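Long-range contacts in surface presentation of antigens protein SpaK (Salmonella typhimurium, PDB 2FM8), which stores effectors such as SopA, SopE, SopE2 and SipA in the bacterial cytoplasm as a type III secretion chaperone, keeping them ready for delivery into host cells: residues A[55-60]-A[93-98]; A[39-44]-A[124-129]; A[8-13]-A[113-118]. One frame throughout, in Å; residues are numbered along the deposited sequence.

Contact 1. Residues A[55-60]-A[93-98]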
loop_
_atom_site.group_PDB
_atom_site.type_symbol
_atom_site.label_atom_id
_atom_site.label_comp_id
_atom_site.label_asym_id
_atom_site.label_seq_id
_atom_site.Cartn_x
_atom_site.Cartn_y
_atom_site.Cartn_z
ATOM N N TRP A 55 14.985 8.656 12.645
ATOM C CA TRP A 55 14.608 7.792 11.534
ATOM C C TRP A 55 15.771 6.974 11.006
ATOM O O TRP A 55 16.916 7.201 11.370
ATOM C CB TRP A 55 13.952 8.591 10.419
ATOM C CG TRP A 55 14.874 9.274 9.464
ATOM C CD1 TRP A 55 15.311 8.799 8.230
ATOM C CD2 TRP A 55 15.452 10.555 9.618
ATOM N NE1 TRP A 55 16.118 9.721 7.629
ATOM C CE2 TRP A 55 16.235 10.807 8.460
ATOM C CE3 TRP A 55 15.386 11.519 10.611
ATOM C CZ2 TRP A 55 16.935 11.977 8.279
ATOM C CZ3 TRP A 55 16.084 12.677 10.439
ATOM C CH2 TRP A 55 16.849 12.910 9.280
ATOM N N ALA A 56 15.435 6.002 10.182
ATOM C CA ALA A 56 16.402 5.137 9.522
ATOM C C ALA A 56 15.821 4.647 8.209
ATOM O O ALA A 56 14.657 4.262 8.152
ATOM C CB ALA A 56 16.752 3.951 10.406
ATOM N N GLN A 57 16.632 4.660 7.162
ATOM C CA GLN A 57 16.337 3.893 5.946
ATOM C C GLN A 57 16.566 2.418 6.173
ATOM O O GLN A 57 17.509 2.034 6.857
ATOM C CB GLN A 57 17.200 4.383 4.792
ATOM C CG GLN A 57 16.836 5.774 4.357
ATOM C CD GLN A 57 17.772 6.294 3.296
ATOM O OE1 GLN A 57 18.565 5.529 2.732
ATOM N NE2 GLN A 57 17.678 7.593 2.993
ATOM N N LEU A 58 15.706 1.576 5.603
ATOM C CA LEU A 58 15.705 0.179 5.964
ATOM C C LEU A 58 16.377 -0.750 4.960
ATOM O O LEU A 58 16.353 -1.957 5.155
ATOM C CB LEU A 58 14.288 -0.294 6.262
ATOM C CG LEU A 58 13.619 0.342 7.475
ATOM C CD1 LEU A 58 12.151 -0.036 7.505
ATOM C CD2 LEU A 58 14.315 -0.052 8.772
ATOM N N GLY A 59 17.039 -0.220 3.938
ATOM C CA GLY A 59 17.813 -1.085 3.034
ATOM C C GLY A 59 17.385 -1.012 1.576
ATOM O O GLY A 59 16.228 -0.695 1.263
ATOM N N ALA A 60 18.344 -1.291 0.693
ATOM C CA ALA A 60 18.168 -1.159 -0.766
ATOM C C ALA A 60 16.980 -1.956 -1.307
ATOM O O ALA A 60 16.335 -1.531 -2.260
ATOM C CB ALA A 60 19.453 -1.600 -1.490
ATOM N N GLU A 93 9.508 6.812 2.719
ATOM C CA GLU A 93 10.410 6.307 1.712
ATOM C C GLU A 93 11.445 7.381 1.321
ATOM O O GLU A 93 11.089 8.471 0.946
ATOM C CB GLU A 93 9.630 5.854 0.471
ATOM C CG GLU A 93 10.578 5.204 -0.545
ATOM C CD GLU A 93 9.953 4.792 -1.829
ATOM O OE1 GLU A 93 8.767 5.083 -2.046
ATOM O OE2 GLU A 93 10.677 4.174 -2.637
ATOM N N GLN A 94 12.720 7.047 1.407
ATOM C CA GLN A 94 13.787 7.973 1.097
ATOM C C GLN A 94 14.810 7.226 0.279
ATOM O O GLN A 94 15.175 6.105 0.616
ATOM C CB GLN A 94 14.475 8.505 2.369
ATOM C CG GLN A 94 13.817 9.698 2.998
ATOM C CD GLN A 94 14.066 10.956 2.207
ATOM O OE1 GLN A 94 15.208 11.426 2.086
ATOM N NE2 GLN A 94 13.003 11.503 1.639
ATOM N N ASN A 95 15.282 7.883 -0.779
ATOM C CA ASN A 95 16.221 7.305 -1.716
ATOM C C ASN A 95 15.849 5.896 -2.186
ATOM O O ASN A 95 16.715 5.017 -2.288
ATOM C CB ASN A 95 17.604 7.341 -1.103
ATOM C CG ASN A 95 18.018 8.744 -0.731
ATOM O OD1 ASN A 95 17.813 9.701 -1.508
ATOM N ND2 ASN A 95 18.580 8.890 0.476
ATOM N N GLY A 96 14.561 5.709 -2.492
ATOM C CA GLY A 96 14.039 4.402 -2.940
ATOM C C GLY A 96 14.022 3.323 -1.866
ATOM O O GLY A 96 13.920 2.139 -2.163
ATOM N N GLU A 97 14.123 3.733 -0.600
ATOM C CA GLU A 97 14.173 2.797 0.512
ATOM C C GLU A 97 13.071 3.100 1.511
ATOM O O GLU A 97 12.768 4.254 1.754
ATOM C CB GLU A 97 15.524 2.883 1.205
ATOM C CG GLU A 97 16.720 2.668 0.282
ATOM C CD GLU A 97 18.021 2.251 1.029
ATOM O OE1 GLU A 97 18.003 1.994 2.277
ATOM O OE2 GLU A 97 19.047 2.145 0.320
ATOM N N LEU A 98 12.458 2.058 2.074
ATOM C CA LEU A 98 11.516 2.255 3.145
ATOM C C LEU A 98 12.200 2.896 4.363
ATOM O O LEU A 98 13.318 2.508 4.746
ATOM C CB LEU A 98 10.899 0.934 3.560
ATOM C CG LEU A 98 9.696 1.041 4.502
ATOM C CD1 LEU A 98 8.492 1.664 3.803
ATOM C CD2 LEU A 98 9.358 -0.387 4.951
HETATM O O HOH W 1 13.755 -0.440 -1.619
#

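Contact 2. Residues A[39-44]-A[124-129]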
loop_
_atom_site.group_PDB
_atom_site.type_symbol
_atom_site.label_atom_id
_atom_site.label_comp_id
_atom_site.label_asym_id
_atom_site.label_seq_id
_atom_site.Cartn_x
_atom_site.Cartn_y
_atom_site.Cartn_z
ATOM N N ALA A 39 25.721 -3.654 12.625
ATOM C CA ALA A 39 25.125 -4.482 11.541
ATOM C C ALA A 39 23.762 -4.004 11.129
ATOM O O ALA A 39 23.036 -4.765 10.542
ATOM C CB ALA A 39 25.016 -5.965 11.989
ATOM N N LEU A 40 23.436 -2.750 11.436
ATOM C CA LEU A 40 22.130 -2.183 11.221
ATOM C C LEU A 40 22.224 -0.870 10.449
ATOM O O LEU A 40 23.265 -0.195 10.449
ATOM C CB LEU A 40 21.450 -1.901 12.555
ATOM C CG LEU A 40 21.072 -3.123 13.381
ATOM C CD1 LEU A 40 20.595 -2.690 14.764
ATOM C CD2 LEU A 40 19.993 -3.935 12.671
ATOM N N PRO A 41 21.118 -0.481 9.820
ATOM C CA PRO A 41 21.096 0.830 9.203
ATOM C C PRO A 41 21.414 1.924 10.232
ATOM O O PRO A 41 21.073 1.786 11.407
ATOM C CB PRO A 41 19.652 0.958 8.709
ATOM C CG PRO A 41 19.166 -0.456 8.585
ATOM C CD PRO A 41 19.829 -1.178 9.685
ATOM N N SER A 42 22.065 2.981 9.779
ATOM C CA SER A 42 22.308 4.140 10.605
ATOM C C SER A 42 21.016 4.853 11.086
ATOM O O SER A 42 20.015 4.928 10.383
ATOM C CB SER A 42 23.247 5.108 9.884
ATOM O OG SER A 42 24.450 4.432 9.525
ATOM N N ILE A 43 21.072 5.342 12.326
ATOM C CA ILE A 43 20.008 6.136 12.916
ATOM C C ILE A 43 20.310 7.640 12.735
ATOM O O ILE A 43 21.410 8.121 13.079
ATOM C CB ILE A 43 19.849 5.778 14.383
ATOM C CG1 ILE A 43 19.493 4.293 14.504
ATOM C CG2 ILE A 43 18.830 6.721 15.080
ATOM C CD1 ILE A 43 19.404 3.759 15.943
ATOM N N CYS A 44 19.340 8.359 12.170
ATOM C CA CYS A 44 19.420 9.795 11.976
ATOM C C CYS A 44 18.526 10.493 12.979
ATOM O O CYS A 44 17.420 10.041 13.279
ATOM C CB CYS A 44 19.017 10.202 10.566
ATOM S SG CYS A 44 19.971 9.405 9.254
ATOM N N ASN A 124 15.721 -0.860 19.238
ATOM C CA ASN A 124 15.005 -2.106 19.322
ATOM C C ASN A 124 14.072 -2.301 18.100
ATOM O O ASN A 124 14.062 -3.358 17.447
ATOM C CB ASN A 124 14.119 -2.121 20.575
ATOM C CG ASN A 124 14.853 -2.458 21.835
ATOM O OD1 ASN A 124 15.979 -2.930 21.837
ATOM N ND2 ASN A 124 14.182 -2.218 22.952
ATOM N N TYR A 125 13.293 -1.277 17.783
ATOM C CA TYR A 125 12.391 -1.385 16.626
ATOM C C TYR A 125 13.131 -1.439 15.321
ATOM O O TYR A 125 12.706 -2.121 14.399
ATOM C CB TYR A 125 11.387 -0.246 16.573
ATOM C CG TYR A 125 10.380 -0.272 17.673
ATOM C CD1 TYR A 125 9.341 -1.205 17.703
ATOM C CD2 TYR A 125 10.438 0.681 18.669
ATOM C CE1 TYR A 125 8.377 -1.153 18.750
ATOM C CE2 TYR A 125 9.526 0.720 19.690
ATOM C CZ TYR A 125 8.526 -0.183 19.741
ATOM O OH TYR A 125 7.665 -0.034 20.820
ATOM N N LEU A 126 14.224 -0.715 15.211
ATOM C CA LEU A 126 15.047 -0.825 14.016
ATOM C C LEU A 126 15.496 -2.273 13.760
ATOM O O LEU A 126 15.449 -2.729 12.641
ATOM C CB LEU A 126 16.255 0.120 14.073
ATOM C CG LEU A 126 17.216 -0.018 12.878
ATOM C CD1 LEU A 126 16.537 0.389 11.563
ATOM C CD2 LEU A 126 18.444 0.815 13.064
ATOM N N GLU A 127 15.951 -2.977 14.798
ATOM C CA GLU A 127 16.301 -4.383 14.670
ATOM C C GLU A 127 15.146 -5.201 14.140
ATOM O O GLU A 127 15.297 -5.978 13.209
ATOM C CB GLU A 127 16.737 -4.992 16.017
ATOM C CG GLU A 127 18.181 -5.121 16.132
ATOM C CD GLU A 127 18.665 -5.726 17.459
ATOM O OE1 GLU A 127 19.472 -6.671 17.376
ATOM O OE2 GLU A 127 18.254 -5.258 18.537
ATOM N N VAL A 128 13.996 -5.018 14.757
ATOM C CA VAL A 128 12.817 -5.791 14.410
ATOM C C VAL A 128 12.306 -5.494 13.004
ATOM O O VAL A 128 12.032 -6.411 12.220
ATOM C CB VAL A 128 11.759 -5.594 15.545
ATOM C CG1 VAL A 128 10.417 -5.857 15.107
ATOM C CG2 VAL A 128 12.149 -6.490 16.746
ATOM N N PHE A 129 12.149 -4.218 12.671
ATOM C CA PHE A 129 11.664 -3.866 11.327
ATOM C C PHE A 129 12.671 -4.297 10.253
ATOM O O PHE A 129 12.290 -4.856 9.254
ATOM C CB PHE A 129 11.400 -2.361 11.203
ATOM C CG PHE A 129 10.052 -1.923 11.717
ATOM C CD1 PHE A 129 8.999 -1.769 10.861
ATOM C CD2 PHE A 129 9.872 -1.620 13.055
ATOM C CE1 PHE A 129 7.734 -1.365 11.325
ATOM C CE2 PHE A 129 8.639 -1.212 13.541
ATOM C CZ PHE A 129 7.565 -1.096 12.681
#

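Contact 3. Residues A[8-13]-A[113-118]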
loop_
_atom_site.group_PDB
_atom_site.type_symbol
_atom_site.label_atom_id
_atom_site.label_comp_id
_atom_site.label_asym_id
_atom_site.label_seq_id
_atom_site.Cartn_x
_atom_site.Cartn_y
_atom_site.Cartn_z
ATOM N N GLU A 8 23.350 18.384 22.471
ATOM C CA GLU A 8 23.587 18.144 23.889
ATOM C C GLU A 8 22.654 17.079 24.441
ATOM O O GLU A 8 23.053 16.285 25.312
ATOM C CB GLU A 8 23.543 19.423 24.723
ATOM C CG GLU A 8 24.842 20.255 24.660
ATOM C CD GLU A 8 26.177 19.427 24.662
ATOM O OE1 GLU A 8 26.396 18.579 25.578
ATOM O OE2 GLU A 8 27.003 19.646 23.729
ATOM N N LEU A 9 21.440 17.040 23.902
ATOM C CA LEU A 9 20.507 15.977 24.229
ATOM C C LEU A 9 21.044 14.594 23.815
ATOM O O LEU A 9 21.010 13.647 24.611
ATOM C CB LEU A 9 19.144 16.229 23.574
ATOM C CG LEU A 9 17.965 15.544 24.258
ATOM C CD1 LEU A 9 17.871 15.967 25.726
ATOM C CD2 LEU A 9 16.661 15.833 23.508
ATOM N N VAL A 10 21.524 14.496 22.575
ATOM C CA VAL A 10 22.060 13.255 22.029
ATOM C C VAL A 10 23.295 12.811 22.844
ATOM O O VAL A 10 23.420 11.653 23.227
ATOM C CB VAL A 10 22.412 13.434 20.534
ATOM C CG1 VAL A 10 23.274 12.295 20.020
ATOM C CG2 VAL A 10 21.127 13.532 19.699
ATOM N N ARG A 11 24.197 13.755 23.109
ATOM C CA ARG A 11 25.430 13.461 23.841
ATOM C C ARG A 11 25.074 12.884 25.234
ATOM O O ARG A 11 25.613 11.866 25.689
ATOM C CB ARG A 11 26.295 14.739 23.903
ATOM C CG ARG A 11 27.566 14.589 24.657
ATOM C CD ARG A 11 28.534 15.841 24.557
ATOM N NE ARG A 11 29.414 15.740 23.372
ATOM C CZ ARG A 11 29.260 16.408 22.218
ATOM N NH1 ARG A 11 28.277 17.300 22.047
ATOM N NH2 ARG A 11 30.123 16.189 21.219
ATOM N N SER A 12 24.107 13.507 25.879
ATOM C CA SER A 12 23.680 13.089 27.187
ATOM C C SER A 12 23.005 11.720 27.191
ATOM O O SER A 12 23.283 10.898 28.069
ATOM C CB SER A 12 22.728 14.123 27.748
ATOM O OG SER A 12 22.486 13.822 29.095
ATOM N N ALA A 13 22.124 11.475 26.222
ATOM C CA ALA A 13 21.475 10.167 26.088
ATOM C C ALA A 13 22.459 9.031 25.863
ATOM O O ALA A 13 22.274 7.923 26.388
ATOM C CB ALA A 13 20.449 10.185 24.953
ATOM N N GLU A 113 18.099 11.082 30.104
ATOM C CA GLU A 113 17.567 9.770 30.470
ATOM C C GLU A 113 16.316 9.455 29.656
ATOM O O GLU A 113 16.164 8.335 29.157
ATOM C CB GLU A 113 17.267 9.665 31.964
ATOM C CG GLU A 113 18.527 9.572 32.813
ATOM C CD GLU A 113 18.249 9.590 34.317
ATOM O OE1 GLU A 113 19.242 9.451 35.081
ATOM O OE2 GLU A 113 17.060 9.744 34.742
ATOM N N LYS A 114 15.433 10.446 29.544
ATOM C CA LYS A 114 14.223 10.337 28.751
ATOM C C LYS A 114 14.551 10.166 27.239
ATOM O O LYS A 114 13.968 9.303 26.568
ATOM C CB LYS A 114 13.293 11.538 28.993
ATOM C CG LYS A 114 12.334 11.420 30.239
ATOM C CD LYS A 114 11.138 10.501 29.972
ATOM C CE LYS A 114 10.171 10.316 31.202
ATOM N NZ LYS A 114 8.841 9.626 30.836
ATOM N N PHE A 115 15.490 10.958 26.715
ATOM C CA PHE A 115 15.820 10.821 25.310
ATOM C C PHE A 115 16.512 9.481 25.019
ATOM O O PHE A 115 16.321 8.918 23.956
ATOM C CB PHE A 115 16.631 12.006 24.783
ATOM C CG PHE A 115 16.663 12.085 23.280
ATOM C CD1 PHE A 115 15.483 12.166 22.551
ATOM C CD2 PHE A 115 17.880 12.030 22.587
ATOM C CE1 PHE A 115 15.497 12.222 21.167
ATOM C CE2 PHE A 115 17.916 12.091 21.202
ATOM C CZ PHE A 115 16.725 12.171 20.482
ATOM N N SER A 116 17.306 8.997 25.973
ATOM C CA SER A 116 17.935 7.682 25.899
ATOM C C SER A 116 16.902 6.582 25.773
ATOM O O SER A 116 17.100 5.657 25.026
ATOM C CB SER A 116 18.829 7.429 27.119
ATOM O OG SER A 116 19.648 6.277 26.955
ATOM N N THR A 117 15.792 6.700 26.493
ATOM C CA THR A 117 14.693 5.743 26.367
ATOM C C THR A 117 14.158 5.707 24.936
ATOM O O THR A 117 13.914 4.626 24.378
ATOM C CB THR A 117 13.560 6.076 27.359
ATOM O OG1 THR A 117 14.043 5.860 28.703
ATOM C CG2 THR A 117 12.307 5.232 27.105
ATOM N N ALA A 118 13.980 6.891 24.348
ATOM C CA ALA A 118 13.538 6.986 22.971
ATOM C C ALA A 118 14.563 6.396 21.996
ATOM O O ALA A 118 14.183 5.688 21.077
ATOM C CB ALA A 118 13.248 8.453 22.595
#

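Contact 1. Residues A[55-60]-A[93-98]
L58 and L98 meet backbone to backbone where strand 51-57 runs out beside the start of strand 97-103, next to a beta hairpin with a two-residue loop in the antiparallel sheet. The hairpin joins strands 90-94 and 97-103 through a type I' turn from Q94 to E97, with N95 and G96 at its corner. The buried side is tightly packed. L58 N donates to L98 O over 2.7 Å, with an N-H...O angle of 142° and the donor almost in line with the L98 C=O bond (178°). The same oxygen takes a C-H contact from Q57 CA at 3.5 Å. Alongside, the two leucines point the same way, with L58 CD1 lying 3.8 Å from L98 CD2. L126 of helix 112-132 touches L58, M63 and L66 of helix 62-78 touch L98, and M78 of the second subunit also packs on L98. On the solvent side the contact is polar and looser. E97, extended beyond CG, brings its carboxylate across to the loop, where G59 N bonds to E97 OE1 at 2.9 Å from above the carboxylate plane, 43° out of it. W55 packs on an apolar side chain, and Q94 on the backbone, of another protein's chain, so this part of the sheet borders the bound partner. A water further bridges the two loops, donating to A60 O at 2.9 Å and to G96 O at 2.6 Å.

Contact 2. Residues A[39-44]-A[124-129]
L126 points from helix 112-132 at L40 and P41, which lead into strand 43-48, and at I43, its first residue, and so helps to pack the helix against the antiparallel sheet in this alpha+beta chaperone fold. No hydrogen bond joins the two segments; their meeting is a matter of side-chain packing. With CG anti to the backbone N (chi1 176°), L126 reaches out from the helix and divides its two methyls among the three partners. CD1 goes to the proline ring, which it meets at a slant: P41 CG and L126 CD1 are 4.1 Å apart. CD2 turns to the backbone of P41 and the side chain of I43, lying 3.3 Å from P41 O and 3.9 Å from I43 CG1. The I43 and L126 side chains run antiparallel past one another, touching through those two carbons, I43 CG1 and L126 CD2. L40 CB also comes within 4.1 Å of L126 CD2. L37 of strand 32-37 and A56 of strand 51-57 touch L126 as well, which places its side chain in the helix-sheet interface. At the more exposed margin L40 and E127 cross obliquely. E127 is extended beyond CG and presents CG to L40, while its carboxylate has a long, weak ion pair with R131. The touching atoms here are L40 CD1 and E127 CG, 3.7 Å apart.

Contact 3. Residues A[8-13]-A[113-118]
F115 meets L9, V10 and A13 where helix 6-17 crosses helix 112-132. The axes of the two short segments approach to 8.2 Å at a crossing angle of -79°, nearly perpendicular. Aromatic contact comes first. L9 CD2 lies over one face of the F115 ring, 4.0 Å from its centroid and displaced toward the rim, a CH-pi contact. The two side chains stand at about a right angle to each other. With chi1 at -164° the F115 ring swings away from its own backbone N and across to helix 6-17. The other apolar contacts approach the ring obliquely: V10 CG2 is 3.8 Å from F115 CE2, and A13 CB is 3.9 Å from F115 CD2. A13 and S116 are where the segments come closest, their CA atoms 4.3 Å apart, and A13 CB lies 3.5 Å from S116 N; the small side chains of both permit this approach. L109 touches both L9 and F115, and I45 of strand 43-48 touches V10 and F115, so a loop and the sheet also pack against the cluster. Polar contact is confined to one corner, where S116 OG lies 3.2 Å from A13 O. S17 OG bonds to both of those atoms, completing a small cluster of two hydroxyls and a carbonyl. The whole is a near-perpendicular helix-helix crossing laid against the antiparallel sheet of the alpha+beta fold of type III secretion chaperones.

How the contacts relate
From the N terminus, helix 6-17 supplies residues 8-13, whose partner in contact 3 comes only with helix 112-132, closing a loop of about a hundred residues. Segment 39-44 follows, entering strand 43-48; it pairs with 124-129 further along that same helix, so contacts 2 and 3 cross along the chain. Contact 1, between 55-60 and 93-98, is nested inside both loops and brings strand 51-57 to the hairpin 90-103 after the excursion through helix 62-78. Contacts 1 and 2 touch through neighbouring strands and through helix 112-132; contact 2 joins that helix to the sheet, and contact 3 joins it to helix 6-17, about 24 Å from contact 1 between centres.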